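RNA 2',3'-cyclic phosphodiesterase (Deinococcus radiodurans, PDB 5H7E) is a LigT-like phosphoesterase of the 2H clan, built on a curved antiparallel sheet flanked by helices. Local coordinates at residues R13-A16 / D17-A20; K60-G63 / T64-Q68; E106-R109 / A110-E114. One frame throughout, in Å; residues are numbered along the deposited sequence.

Interaction 1: R13-A16 / D17-A20; sequences RVPA and DITA. With SO4 (sulfate ion), chain E.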
# COMPACT_ATOMS: atom_id res chain seq x y z
N ARG A 13 1.01 -2.37 -6.60
CA ARG A 13 0.99 -1.24 -7.50
C ARG A 13 -0.44 -1.02 -7.99
O ARG A 13 -1.25 -1.94 -8.02
CB ARG A 13 1.91 -1.55 -8.67
CG ARG A 13 1.90 -0.59 -9.72
CD ARG A 13 2.62 -1.15 -10.97
NE ARG A 13 2.46 -0.12 -11.97
CZ ARG A 13 1.56 -0.14 -12.94
NH1 ARG A 13 0.76 -1.19 -13.13
NH2 ARG A 13 1.51 0.89 -13.77
N VAL A 14 -0.75 0.23 -8.34
CA VAL A 14 -2.09 0.58 -8.83
C VAL A 14 -1.92 1.03 -10.27
O VAL A 14 -1.11 1.96 -10.53
CB VAL A 14 -2.69 1.70 -7.97
CG1 VAL A 14 -4.08 2.05 -8.47
CG2 VAL A 14 -2.80 1.19 -6.53
N PRO A 15 -2.60 0.43 -11.24
CA PRO A 15 -2.36 0.74 -12.64
C PRO A 15 -3.07 2.00 -13.10
O PRO A 15 -3.91 2.57 -12.40
CB PRO A 15 -2.91 -0.49 -13.39
CG PRO A 15 -4.05 -0.99 -12.43
CD PRO A 15 -3.52 -0.71 -11.03
N ALA A 16 -2.70 2.39 -14.29
CA ALA A 16 -3.12 3.69 -14.83
C ALA A 16 -4.63 3.81 -14.91
O ALA A 16 -5.18 4.91 -14.75
CB ALA A 16 -2.54 3.88 -16.22
N ASP A 17 -5.32 2.71 -15.22
CA ASP A 17 -6.77 2.86 -15.35
C ASP A 17 -7.46 3.05 -14.04
O ASP A 17 -8.67 3.36 -14.03
CB ASP A 17 -7.39 1.62 -16.03
CG ASP A 17 -6.96 1.46 -17.46
OD1 ASP A 17 -6.41 2.39 -18.09
OD2 ASP A 17 -7.18 0.36 -18.06
N ILE A 18 -6.73 2.87 -12.94
CA ILE A 18 -7.27 3.10 -11.60
C ILE A 18 -6.76 4.41 -11.02
O ILE A 18 -7.52 5.15 -10.41
CB ILE A 18 -6.92 1.91 -10.67
CG1 ILE A 18 -7.45 0.58 -11.23
CG2 ILE A 18 -7.43 2.18 -9.24
CD1 ILE A 18 -9.01 0.51 -11.27
N THR A 19 -5.47 4.72 -11.23
CA THR A 19 -5.01 6.00 -10.67
C THR A 19 -5.71 7.15 -11.35
O THR A 19 -5.84 8.22 -10.74
CB THR A 19 -3.48 6.15 -10.73
OG1 THR A 19 -3.00 6.02 -12.08
CG2 THR A 19 -2.80 5.08 -9.84
N ALA A 20 -6.17 6.98 -12.60
CA ALA A 20 -6.77 8.14 -13.26
C ALA A 20 -8.09 8.54 -12.62
O ALA A 20 -8.26 9.74 -12.32
CB ALA A 20 -6.94 7.90 -14.77
S SO4 E . -0.32 0.17 -16.27
O1 SO4 E . -0.19 -1.16 -15.65
O2 SO4 E . -0.38 1.23 -15.29
O3 SO4 E . 0.89 0.42 -17.04
O4 SO4 E . -1.47 0.21 -17.17
O HOH W 1 -0.81 4.09 -12.19
O HOH W 2 -3.31 7.65 -14.24
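The carbonyl oxygen of Pro15 accepts two backbone N-H groups from the first turn of helix 16-26. Thr19 N donates to Pro15 O over 2.9 Å and lies in the carbonyl plane, where the C=O...N angle opens to 160°. Ile18 N, also bonded to Pro15 O, stands above that plane, 46° out of it, so the two donors share the oxygen without competing for one direction. One residue further on, Ala20 N donates to Ala16 O over 3.1 Å, and the regular pattern of the helix is under way. Pro15 thus occupies the N-cap position and Ala16 begins the helix, with its N-H pointing outward. A sulfate ion, probably from the crystallisation liquor, takes up this N-H: Ala16 N to sulfate O2 is 2.8 Å. The extended Arg13 side chain meets the same ion with the edge of its guanidinium, NH1 lying 2.7 Å from sulfate O1. Guanidinium and helix N-terminus together would favour an anion here. A water adds a second link between loop and helix, donating to Val14 O at 2.7 Å and lying 2.9 Å from Thr19 OG1. The hydroxyl of Thr19 is held between its backbone N and carbonyl carbon (chi1 57°), which turns OG1 to that water and leaves CG2 for Val14. On the apolar side, Val14 CG1 presses on Ile18 CG2 at 3.4 Å, tighter than usual for two methyls, with the side chains about at right angles. The Pro15 ring and the Ile18 side chain lie side by side, pointing the same way. This turn carries the chain from strand 6-13 into helix 16-26; Trp149 of strand 148-160 touches Pro15 and Ile18, Tyr157 of that strand touches Arg13, and the loop residues Pro38 and Met41 meet Thr19.

Interaction 2: K60-G63 / T64-Q68; sequences KRLG and TRLTQ. With SO4 (sulfate ion), chain F.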
# COMPACT_ATOMS: atom_id res chain seq x y z
N LYS A 60 12.95 -10.97 0.15
CA LYS A 60 12.65 -11.34 -1.22
C LYS A 60 12.22 -12.80 -1.30
O LYS A 60 11.29 -13.14 -2.03
CB LYS A 60 13.87 -11.10 -2.13
CG LYS A 60 14.04 -9.62 -2.46
CD LYS A 60 15.37 -9.29 -3.12
CE LYS A 60 15.52 -9.94 -4.48
NZ LYS A 60 16.81 -9.53 -5.16
N ARG A 61 12.90 -13.67 -0.56
CA ARG A 61 12.49 -15.07 -0.51
C ARG A 61 11.09 -15.21 0.06
O ARG A 61 10.32 -16.06 -0.38
CB ARG A 61 13.49 -15.87 0.32
CG ARG A 61 14.82 -16.04 -0.33
CD ARG A 61 15.69 -17.01 0.51
NE ARG A 61 17.11 -16.91 0.18
CZ ARG A 61 18.04 -16.30 0.93
NH1 ARG A 61 17.73 -15.73 2.09
NH2 ARG A 61 19.30 -16.28 0.51
N LEU A 62 10.78 -14.43 1.11
CA LEU A 62 9.43 -14.46 1.68
C LEU A 62 8.38 -14.01 0.67
O LEU A 62 7.34 -14.66 0.52
CB LEU A 62 9.40 -13.60 2.94
CG LEU A 62 8.01 -13.47 3.60
CD1 LEU A 62 7.54 -14.85 4.15
CD2 LEU A 62 8.21 -12.45 4.71
N GLY A 63 8.66 -12.94 -0.07
CA GLY A 63 7.71 -12.48 -1.07
C GLY A 63 7.47 -13.53 -2.14
O GLY A 63 6.32 -13.81 -2.51
N THR A 64 8.53 -14.22 -2.59
CA THR A 64 8.35 -15.25 -3.59
C THR A 64 7.53 -16.41 -3.05
O THR A 64 6.63 -16.91 -3.73
CB THR A 64 9.74 -15.72 -4.05
OG1 THR A 64 10.39 -14.64 -4.73
CG2 THR A 64 9.63 -16.89 -5.01
N ARG A 65 7.81 -16.85 -1.83
CA ARG A 65 7.13 -18.03 -1.30
C ARG A 65 5.64 -17.75 -1.10
O ARG A 65 4.80 -18.62 -1.36
CB ARG A 65 7.77 -18.46 0.02
CG ARG A 65 7.23 -19.73 0.62
CD ARG A 65 7.79 -19.94 2.03
NE ARG A 65 6.79 -19.59 3.03
CZ ARG A 65 6.99 -18.78 4.07
NH1 ARG A 65 8.18 -18.24 4.26
NH2 ARG A 65 6.00 -18.53 4.91
N LEU A 66 5.30 -16.55 -0.63
CA LEU A 66 3.89 -16.27 -0.30
C LEU A 66 3.05 -16.06 -1.55
O LEU A 66 1.82 -16.21 -1.50
CB LEU A 66 3.77 -15.04 0.61
CG LEU A 66 4.30 -15.33 2.02
CD1 LEU A 66 4.19 -14.15 3.01
CD2 LEU A 66 3.71 -16.61 2.65
N THR A 67 3.65 -15.69 -2.68
CA THR A 67 2.90 -15.41 -3.89
C THR A 67 2.89 -16.57 -4.84
O THR A 67 2.17 -16.53 -5.84
CB THR A 67 3.49 -14.18 -4.64
OG1 THR A 67 4.89 -14.43 -4.89
CG2 THR A 67 3.34 -12.91 -3.81
N GLN A 68 3.66 -17.62 -4.57
CA GLN A 68 3.83 -18.66 -5.56
C GLN A 68 2.51 -19.37 -5.90
O GLN A 68 2.31 -19.76 -7.05
CB GLN A 68 4.87 -19.66 -5.06
CG GLN A 68 5.33 -20.63 -6.11
CD GLN A 68 6.09 -19.98 -7.28
OE1 GLN A 68 6.50 -18.81 -7.23
NE2 GLN A 68 6.29 -20.76 -8.34
S SO4 F . 8.97 -14.46 -8.35
O1 SO4 F . 10.43 -14.21 -8.29
O2 SO4 F . 8.52 -14.26 -6.98
O3 SO4 F . 8.69 -15.85 -8.73
O4 SO4 F . 8.35 -13.58 -9.35
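The guanidinium of Arg65 is approached obliquely by a methyl of Leu62, whose CD1 comes to 3.5 Å from Arg65 NH1. Arg65 leaves the helix with CG anti to its own N, and a bend at chi3 (103°) folds the flat group back over the preceding turn. The same Leu62 CD1 lies 3.6 Å from Leu66 CD1, so one methyl touches both a charged and an apolar neighbour. The plane of the Gly63 carbonyl is used on both faces: Thr67 N donates from one at 3.3 Å to Gly63 O, and Thr67 OG1 from the other at 2.8 Å to the same oxygen. This helical threonine therefore returns its hydroxyl to the backbone four residues earlier; Arg175 O lies within weak hydrogen-bonding reach of the same hydroxyl, whose main bond is to Gly63 O. Thr64 OG1 lies 3.2 Å from Lys60 O and 3.0 Å from sulfate O2, two acceptors for a single proton. Arg175 N and Arg177 NE also bind that sulfate, which thus sits between the helix and the chain's C-terminal part. Leu62 and Leu66 face helix 101-114, meeting Leu108, while Lys60, Thr64 and Thr67 lean on Phe174 of strand 167-175.

Interaction 3: E106-R109 / A110-E114; sequences ENLR and AGIRE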
# COMPACT_ATOMS: atom_id res chain seq x y z
N GLU A 106 -1.71 -10.82 6.21
CA GLU A 106 -1.45 -11.38 7.53
C GLU A 106 -0.31 -12.41 7.48
O GLU A 106 0.48 -12.50 8.43
CB GLU A 106 -2.71 -12.01 8.13
CG GLU A 106 -3.82 -10.96 8.31
CD GLU A 106 -3.51 -9.89 9.37
OE1 GLU A 106 -4.30 -8.92 9.48
OE2 GLU A 106 -2.50 -10.00 10.11
N ASN A 107 -0.25 -13.23 6.40
CA ASN A 107 0.86 -14.18 6.26
C ASN A 107 2.18 -13.44 6.09
O ASN A 107 3.21 -13.87 6.63
CB ASN A 107 0.67 -15.08 5.04
CG ASN A 107 -0.26 -16.27 5.30
OD1 ASN A 107 0.17 -17.40 5.22
ND2 ASN A 107 -1.50 -16.01 5.58
N LEU A 108 2.16 -12.33 5.34
CA LEU A 108 3.37 -11.54 5.15
C LEU A 108 3.85 -10.98 6.48
O LEU A 108 5.04 -11.09 6.84
CB LEU A 108 3.02 -10.43 4.14
CG LEU A 108 4.14 -9.56 3.74
CD1 LEU A 108 5.16 -10.39 2.89
CD2 LEU A 108 3.54 -8.41 2.92
N ARG A 109 2.93 -10.37 7.24
CA ARG A 109 3.30 -9.79 8.52
C ARG A 109 3.83 -10.85 9.47
O ARG A 109 4.80 -10.61 10.21
CB ARG A 109 2.09 -9.05 9.12
CG ARG A 109 1.76 -7.82 8.31
CD ARG A 109 0.39 -7.29 8.75
NE ARG A 109 0.08 -6.06 8.04
CZ ARG A 109 -0.64 -5.06 8.56
NH1 ARG A 109 -1.16 -5.20 9.80
NH2 ARG A 109 -0.81 -3.95 7.84
N ALA A 110 3.20 -12.03 9.47
CA ALA A 110 3.71 -13.10 10.31
C ALA A 110 5.09 -13.54 9.86
O ALA A 110 5.94 -13.87 10.71
CB ALA A 110 2.74 -14.28 10.30
N GLY A 111 5.30 -13.65 8.54
CA GLY A 111 6.61 -14.08 8.06
C GLY A 111 7.70 -13.08 8.38
O GLY A 111 8.83 -13.46 8.66
N ILE A 112 7.37 -11.80 8.28
CA ILE A 112 8.36 -10.78 8.58
C ILE A 112 8.78 -10.87 10.04
O ILE A 112 9.95 -10.78 10.36
CB ILE A 112 7.82 -9.38 8.27
CG1 ILE A 112 7.54 -9.24 6.78
CG2 ILE A 112 8.81 -8.32 8.70
CD1 ILE A 112 6.77 -8.00 6.43
N ARG A 113 7.81 -11.08 10.92
CA ARG A 113 8.05 -11.22 12.35
C ARG A 113 8.90 -12.44 12.63
O ARG A 113 9.79 -12.41 13.46
CB ARG A 113 6.71 -11.37 13.05
CG ARG A 113 6.70 -11.24 14.57
CD ARG A 113 5.27 -11.15 15.11
NE ARG A 113 4.33 -10.67 14.09
CZ ARG A 113 3.09 -10.24 14.30
NH1 ARG A 113 2.59 -10.19 15.53
NH2 ARG A 113 2.36 -9.85 13.27
N GLU A 114 8.61 -13.52 11.92
CA GLU A 114 9.33 -14.77 12.09
C GLU A 114 10.81 -14.56 11.75
O GLU A 114 11.67 -15.20 12.33
CB GLU A 114 8.66 -15.90 11.30
CG GLU A 114 7.38 -16.38 11.97
CD GLU A 114 6.42 -17.12 11.05
OE1 GLU A 114 6.81 -17.46 9.92
OE2 GLU A 114 5.27 -17.37 11.46
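Ile112 carries its CG1 anti to the carbonyl carbon (chi1 -64°), which leads the chain back along the helix to Leu108. The two apolar chains meet loosely, Leu108 CG to Ile112 CD1 at 4.1 Å, but Ile112 CG1 is close to the backbone, 3.1 Å from Leu108 O. That oxygen also accepts Ile112 N at 2.8 Å, one of a regular i to i+4 series in which Gly111 N reaches Asn107 O, also at 2.8 Å. Helix 101-114 is amphipathic here and packs against the curved antiparallel sheet of the LigT-like fold: Leu108 and Ile112 both rest on Tyr10 of strand 6-13, Leu108 also on Leu45 and Ile112 on Leu48. Arg113 turns back at chi3 (-23°) and brings a guanidinium edge near Arg109 O, with NE 3.9 Å and NH2 4.0 Å from that oxygen, too far for a bond. Arg109 O is taken instead by Arg113 N at 3.1 Å. The extended Arg109 side chain points elsewhere, NE donating to Leu45 O and NH1 to Leu122 O, and so ties the helix to strand 42-48 and to the loop that follows the helix itself. Asn107 ND2 bonds to Glu103 O, one turn earlier.

Overall arrangement
Interactions 2 and 3 lie on two different helices, 56-67 and 101-114, that pack face to face: Leu66 CD1 sits 3.5 Å from Leu108 CA, and Leu62 CD2 reaches Gly111, where no side chain intervenes. Their centres are about 11 Å apart. Their leucines and Ile112 pack in the seam between the helices; most of the charged groups face outward, but Arg109 is tied to neighbouring backbone. Interaction 1 stands apart, its centre about 24 Å from that of interaction 2 and, across the chain's centre, 27 Å from that of interaction 3, and joins strand to helix. Its polar chemistry is that of a helix N-terminus; interaction 2 meets its sulfate near the helix end, and interaction 3 has no sulfate among its partners.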